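Local structure of particle-associated glycoside hydrolase (Acinetobacter phage Fri1, 6C72) at residues E146-G158 and V170-H182. The protein is a phage tailspike that probably depolymerises the capsular polysaccharide of Acinetobacter baumannii as a glycosidase during virus entry. Numbering follows the deposited sequence.
Sequences EVRGTFDSFVSVG and VQTATYKHGTFWH. With ZN (zinc ion), chain O.
F154 meets Q171 and A173 edge-on, an example of how a long excursion from a beta-helix can hold its two antiparallel arms together with few backbone bonds. With CG anti to the backbone N (chi1 -180°), the F154 ring reaches across so that CE1 lies 3.3 Å from A173 O and CZ faces Q171 NE2 near the ring plane. The Q171 amide is fixed from both ends: NE2 donates almost straight to a lone pair of A173 O at 2.8 Å, while OE1 receives V157 N (2.9 Å) and A173 N from opposite faces of its plane. V157 also packs its CB and CG2 on T172 OG1. Nearer the base, D152 N donates to K176 O at 2.8 Å. The carboxylate of D152 chelates a zinc ion through both oxygens, OD1 at 2.3 Å and OD2 at 2.6 Å, and S153 N and water 2 hold it further, the water bridging OD2 to H177 O. K176 CE runs beside OD2, yet NZ stops short of a salt bridge. The first arm leaves beta-helix strand 145-148 and the second returns into strand 179-182, with helix 160-165 in the connection between them, touching V170 and Q171; the second subunit packs on F154 through its S143.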
loop_
_atom_site.group_PDB
_atom_site.type_symbol
_atom_site.label_atom_id
_atom_site.label_comp_id
_atom_site.label_asym_id
_atom_site.label_seq_id
_atom_site.Cartn_x
_atom_site.Cartn_y
_atom_site.Cartn_z
ATOM N N GLU A 146 15.304 -24.668 -4.379
ATOM C CA GLU A 146 15.839 -23.451 -4.971
ATOM C C GLU A 146 17.193 -23.754 -5.605
ATOM O O GLU A 146 18.042 -24.399 -4.982
ATOM C CB GLU A 146 15.989 -22.352 -3.912
ATOM C CG GLU A 146 16.761 -21.117 -4.380
ATOM C CD GLU A 146 17.068 -20.150 -3.245
ATOM O OE1 GLU A 146 16.560 -20.347 -2.115
ATOM O OE2 GLU A 146 17.832 -19.190 -3.476
ATOM N N VAL A 147 17.396 -23.277 -6.829
ATOM C CA VAL A 147 18.678 -23.374 -7.519
ATOM C C VAL A 147 19.419 -22.069 -7.272
ATOM O O VAL A 147 18.862 -20.987 -7.492
ATOM C CB VAL A 147 18.493 -23.640 -9.022
ATOM C CG1 VAL A 147 19.821 -23.578 -9.745
ATOM C CG2 VAL A 147 17.834 -24.995 -9.249
ATOM N N ARG A 148 20.644 -22.161 -6.754
ATOM C CA ARG A 148 21.397 -20.990 -6.333
ATOM C C ARG A 148 22.794 -21.018 -6.941
ATOM O O ARG A 148 23.497 -22.025 -6.844
ATOM C CB ARG A 148 21.478 -20.915 -4.800
ATOM C CG ARG A 148 22.137 -19.643 -4.279
ATOM C CD ARG A 148 22.092 -19.564 -2.752
ATOM N NE ARG A 148 22.894 -20.611 -2.127
ATOM C CZ ARG A 148 22.685 -21.095 -0.906
ATOM N NH1 ARG A 148 21.684 -20.632 -0.167
ATOM N NH2 ARG A 148 23.469 -22.056 -0.429
ATOM N N GLY A 149 23.194 -19.910 -7.565
ATOM C CA GLY A 149 24.526 -19.777 -8.111
ATOM C C GLY A 149 25.504 -19.171 -7.119
ATOM O O GLY A 149 25.212 -18.980 -5.938
ATOM N N THR A 150 26.688 -18.847 -7.638
ATOM C CA THR A 150 27.804 -18.319 -6.864
ATOM C C THR A 150 28.230 -16.995 -7.480
ATOM O O THR A 150 28.600 -16.948 -8.655
ATOM C CB THR A 150 28.985 -19.301 -6.856
ATOM O OG1 THR A 150 28.579 -20.568 -6.310
ATOM C CG2 THR A 150 30.171 -18.748 -6.053
ATOM N N PHE A 151 28.183 -15.924 -6.693
ATOM C CA PHE A 151 28.713 -14.650 -7.165
ATOM C C PHE A 151 30.209 -14.783 -7.469
ATOM O O PHE A 151 30.942 -15.521 -6.798
ATOM C CB PHE A 151 28.488 -13.541 -6.126
ATOM C CG PHE A 151 27.034 -13.146 -5.946
ATOM C CD1 PHE A 151 26.354 -12.473 -6.943
ATOM C CD2 PHE A 151 26.358 -13.449 -4.770
ATOM C CE1 PHE A 151 25.024 -12.119 -6.775
ATOM C CE2 PHE A 151 25.030 -13.113 -4.599
ATOM C CZ PHE A 151 24.357 -12.440 -5.597
ATOM N N ASP A 152 30.658 -14.068 -8.497
ATOM C CA ASP A 152 32.082 -13.984 -8.725
ATOM C C ASP A 152 32.714 -13.162 -7.605
ATOM O O ASP A 152 32.029 -12.521 -6.803
ATOM C CB ASP A 152 32.379 -13.404 -10.112
ATOM C CG ASP A 152 33.701 -13.933 -10.695
ATOM O OD1 ASP A 152 34.464 -14.596 -9.957
ATOM O OD2 ASP A 152 33.968 -13.724 -11.898
ATOM N N SER A 153 34.038 -13.214 -7.534
ATOM C CA SER A 153 34.737 -12.542 -6.451
ATOM C C SER A 153 34.513 -11.032 -6.506
ATOM O O SER A 153 34.412 -10.437 -7.581
ATOM C CB SER A 153 36.221 -12.861 -6.530
ATOM O OG SER A 153 36.754 -12.322 -7.720
ATOM N N PHE A 154 34.376 -10.424 -5.334
ATOM C CA PHE A 154 34.246 -8.979 -5.204
ATOM C C PHE A 154 35.439 -8.450 -4.422
ATOM O O PHE A 154 35.658 -8.849 -3.274
ATOM C CB PHE A 154 32.938 -8.597 -4.512
ATOM C CG PHE A 154 32.751 -7.123 -4.364
ATOM C CD1 PHE A 154 32.242 -6.368 -5.411
ATOM C CD2 PHE A 154 33.075 -6.487 -3.175
ATOM C CE1 PHE A 154 32.071 -4.999 -5.289
ATOM C CE2 PHE A 154 32.905 -5.125 -3.035
ATOM C CZ PHE A 154 32.406 -4.373 -4.098
ATOM N N VAL A 155 36.205 -7.559 -5.043
ATOM C CA VAL A 155 37.349 -6.911 -4.413
ATOM C C VAL A 155 37.147 -5.402 -4.538
ATOM O O VAL A 155 37.189 -4.853 -5.644
ATOM C CB VAL A 155 38.684 -7.348 -5.043
ATOM C CG1 VAL A 155 39.870 -6.587 -4.416
ATOM C CG2 VAL A 155 38.871 -8.857 -4.903
ATOM N N SER A 156 36.965 -4.729 -3.409
ATOM C CA SER A 156 36.697 -3.300 -3.441
ATOM C C SER A 156 37.943 -2.504 -3.855
ATOM O O SER A 156 39.080 -2.987 -3.795
ATOM C CB SER A 156 36.205 -2.840 -2.074
ATOM O OG SER A 156 37.222 -2.994 -1.105
ATOM N N VAL A 157 37.710 -1.264 -4.283
ATOM C CA VAL A 157 38.762 -0.326 -4.665
ATOM C C VAL A 157 38.668 0.895 -3.756
ATOM O O VAL A 157 37.563 1.321 -3.402
ATOM C CB VAL A 157 38.621 0.119 -6.138
ATOM C CG1 VAL A 157 39.644 1.204 -6.478
ATOM C CG2 VAL A 157 38.711 -1.057 -7.098
ATOM N N GLY A 158 39.815 1.452 -3.379
ATOM C CA GLY A 158 39.880 2.739 -2.711
ATOM C C GLY A 158 40.034 2.639 -1.203
ATOM O O GLY A 158 39.649 1.652 -0.569
ATOM N N VAL A 170 34.633 6.609 -5.360
ATOM C CA VAL A 170 35.941 6.037 -5.076
ATOM C C VAL A 170 35.909 4.515 -5.158
ATOM O O VAL A 170 36.771 3.899 -5.785
ATOM C CB VAL A 170 36.471 6.504 -3.703
ATOM C CG1 VAL A 170 37.802 5.817 -3.414
ATOM C CG2 VAL A 170 36.621 8.024 -3.682
ATOM N N GLN A 171 34.917 3.891 -4.532
ATOM C CA GLN A 171 34.783 2.441 -4.614
ATOM C C GLN A 171 34.076 2.118 -5.924
ATOM O O GLN A 171 32.862 2.255 -6.044
ATOM C CB GLN A 171 34.050 1.897 -3.398
ATOM C CG GLN A 171 34.370 0.442 -3.120
ATOM C CD GLN A 171 34.032 -0.436 -4.306
ATOM O OE1 GLN A 171 34.915 -0.859 -5.051
ATOM N NE2 GLN A 171 32.733 -0.674 -4.516
ATOM N N THR A 172 34.844 1.712 -6.924
ATOM C CA THR A 172 34.323 1.549 -8.269
ATOM C C THR A 172 33.949 0.117 -8.602
ATOM O O THR A 172 33.360 -0.111 -9.662
ATOM C CB THR A 172 35.337 2.061 -9.306
ATOM O OG1 THR A 172 36.613 1.432 -9.099
ATOM C CG2 THR A 172 35.483 3.585 -9.212
ATOM N N ALA A 173 34.275 -0.846 -7.746
ATOM C CA ALA A 173 33.972 -2.239 -8.046
ATOM C C ALA A 173 32.495 -2.542 -7.803
ATOM O O ALA A 173 31.902 -2.069 -6.832
ATOM C CB ALA A 173 34.843 -3.172 -7.205
ATOM N N THR A 174 31.893 -3.319 -8.708
ATOM C CA THR A 174 30.504 -3.744 -8.572
ATOM C C THR A 174 30.427 -5.261 -8.665
ATOM O O THR A 174 31.274 -5.897 -9.298
ATOM C CB THR A 174 29.594 -3.127 -9.638
ATOM O OG1 THR A 174 30.081 -3.474 -10.938
ATOM C CG2 THR A 174 29.549 -1.613 -9.498
ATOM N N TYR A 175 29.396 -5.831 -8.039
ATOM C CA TYR A 175 29.276 -7.284 -7.989
ATOM C C TYR A 175 29.090 -7.864 -9.388
ATOM O O TYR A 175 28.554 -7.221 -10.291
ATOM C CB TYR A 175 28.104 -7.715 -7.098
ATOM C CG TYR A 175 26.747 -7.730 -7.784
ATOM C CD1 TYR A 175 25.995 -6.576 -7.897
ATOM C CD2 TYR A 175 26.226 -8.905 -8.323
ATOM C CE1 TYR A 175 24.756 -6.583 -8.515
ATOM C CE2 TYR A 175 24.973 -8.932 -8.949
ATOM C CZ TYR A 175 24.240 -7.767 -9.038
ATOM O OH TYR A 175 22.996 -7.766 -9.653
ATOM N N LYS A 176 29.529 -9.098 -9.561
ATOM C CA LYS A 176 29.425 -9.768 -10.844
ATOM C C LYS A 176 28.953 -11.191 -10.603
ATOM O O LYS A 176 29.362 -11.835 -9.634
ATOM C CB LYS A 176 30.774 -9.748 -11.600
ATOM C CG LYS A 176 30.698 -10.359 -12.986
ATOM C CD LYS A 176 31.890 -9.994 -13.877
ATOM C CE LYS A 176 33.111 -10.852 -13.598
ATOM N NZ LYS A 176 34.351 -10.169 -14.091
ATOM N N HIS A 177 28.063 -11.667 -11.465
ATOM C CA HIS A 177 27.643 -13.055 -11.371
ATOM C C HIS A 177 28.796 -13.981 -11.738
ATOM O O HIS A 177 29.615 -13.669 -12.609
ATOM C CB HIS A 177 26.427 -13.305 -12.262
ATOM C CG HIS A 177 25.167 -12.708 -11.720
ATOM N ND1 HIS A 177 24.569 -13.166 -10.567
ATOM C CD2 HIS A 177 24.413 -11.671 -12.151
ATOM C CE1 HIS A 177 23.496 -12.441 -10.314
ATOM N NE2 HIS A 177 23.377 -11.528 -11.260
ATOM N N GLY A 178 28.888 -15.101 -11.029
ATOM C CA GLY A 178 29.892 -16.102 -11.336
ATOM C C GLY A 178 29.297 -17.334 -11.994
ATOM O O GLY A 178 30.005 -18.106 -12.635
ATOM N N THR A 179 27.995 -17.535 -11.837
ATOM C CA THR A 179 27.300 -18.664 -12.427
ATOM C C THR A 179 26.529 -18.171 -13.646
ATOM O O THR A 179 25.730 -17.235 -13.538
ATOM C CB THR A 179 26.359 -19.307 -11.409
ATOM O OG1 THR A 179 27.107 -19.713 -10.260
ATOM C CG2 THR A 179 25.655 -20.532 -12.012
ATOM N N PHE A 180 26.775 -18.792 -14.802
ATOM C CA PHE A 180 26.073 -18.461 -16.040
ATOM C C PHE A 180 25.320 -19.699 -16.513
ATOM O O PHE A 180 25.926 -20.651 -17.027
ATOM C CB PHE A 180 27.041 -17.963 -17.113
ATOM C CG PHE A 180 27.785 -16.726 -16.719
ATOM C CD1 PHE A 180 27.219 -15.472 -16.913
ATOM C CD2 PHE A 180 29.064 -16.807 -16.166
ATOM C CE1 PHE A 180 27.908 -14.328 -16.544
ATOM C CE2 PHE A 180 29.754 -15.670 -15.796
ATOM C CZ PHE A 180 29.188 -14.435 -15.988
ATOM N N TRP A 181 23.996 -19.653 -16.407
ATOM C CA TRP A 181 23.152 -20.832 -16.574
ATOM C C TRP A 181 22.495 -20.787 -17.953
ATOM O O TRP A 181 21.685 -19.894 -18.235
ATOM C CB TRP A 181 22.125 -20.877 -15.450
ATOM C CG TRP A 181 21.365 -22.147 -15.331
ATOM C CD1 TRP A 181 21.583 -23.301 -16.003
ATOM C CD2 TRP A 181 20.231 -22.379 -14.487
ATOM N NE1 TRP A 181 20.666 -24.243 -15.633
ATOM C CE2 TRP A 181 19.824 -23.706 -14.697
ATOM C CE3 TRP A 181 19.516 -21.587 -13.578
ATOM C CZ2 TRP A 181 18.727 -24.268 -14.034
ATOM C CZ3 TRP A 181 18.428 -22.145 -12.918
ATOM C CH2 TRP A 181 18.044 -23.473 -13.150
ATOM N N HIS A 182 22.868 -21.730 -18.814
ATOM C CA HIS A 182 22.314 -21.870 -20.151
ATOM C C HIS A 182 21.434 -23.105 -20.203
ATOM O O HIS A 182 21.473 -23.960 -19.317
ATOM C CB HIS A 182 23.393 -22.027 -21.229
ATOM C CG HIS A 182 24.515 -21.038 -21.165
ATOM N ND1 HIS A 182 24.779 -20.155 -22.191
ATOM C CD2 HIS A 182 25.487 -20.845 -20.243
ATOM C CE1 HIS A 182 25.851 -19.444 -21.892
ATOM N NE2 HIS A 182 26.293 -19.838 -20.712
HETATM ZN ZN ZN O . 36.269 -14.848 -11.425
HETATM O O HOH W 1 26.312 -15.668 -9.844
HETATM O O HOH W 2 32.249 -13.990 -13.655
HETATM O O HOH W 3 31.122 -10.231 -7.438
HETATM O O HOH W 4 32.994 -7.998 -9.008
#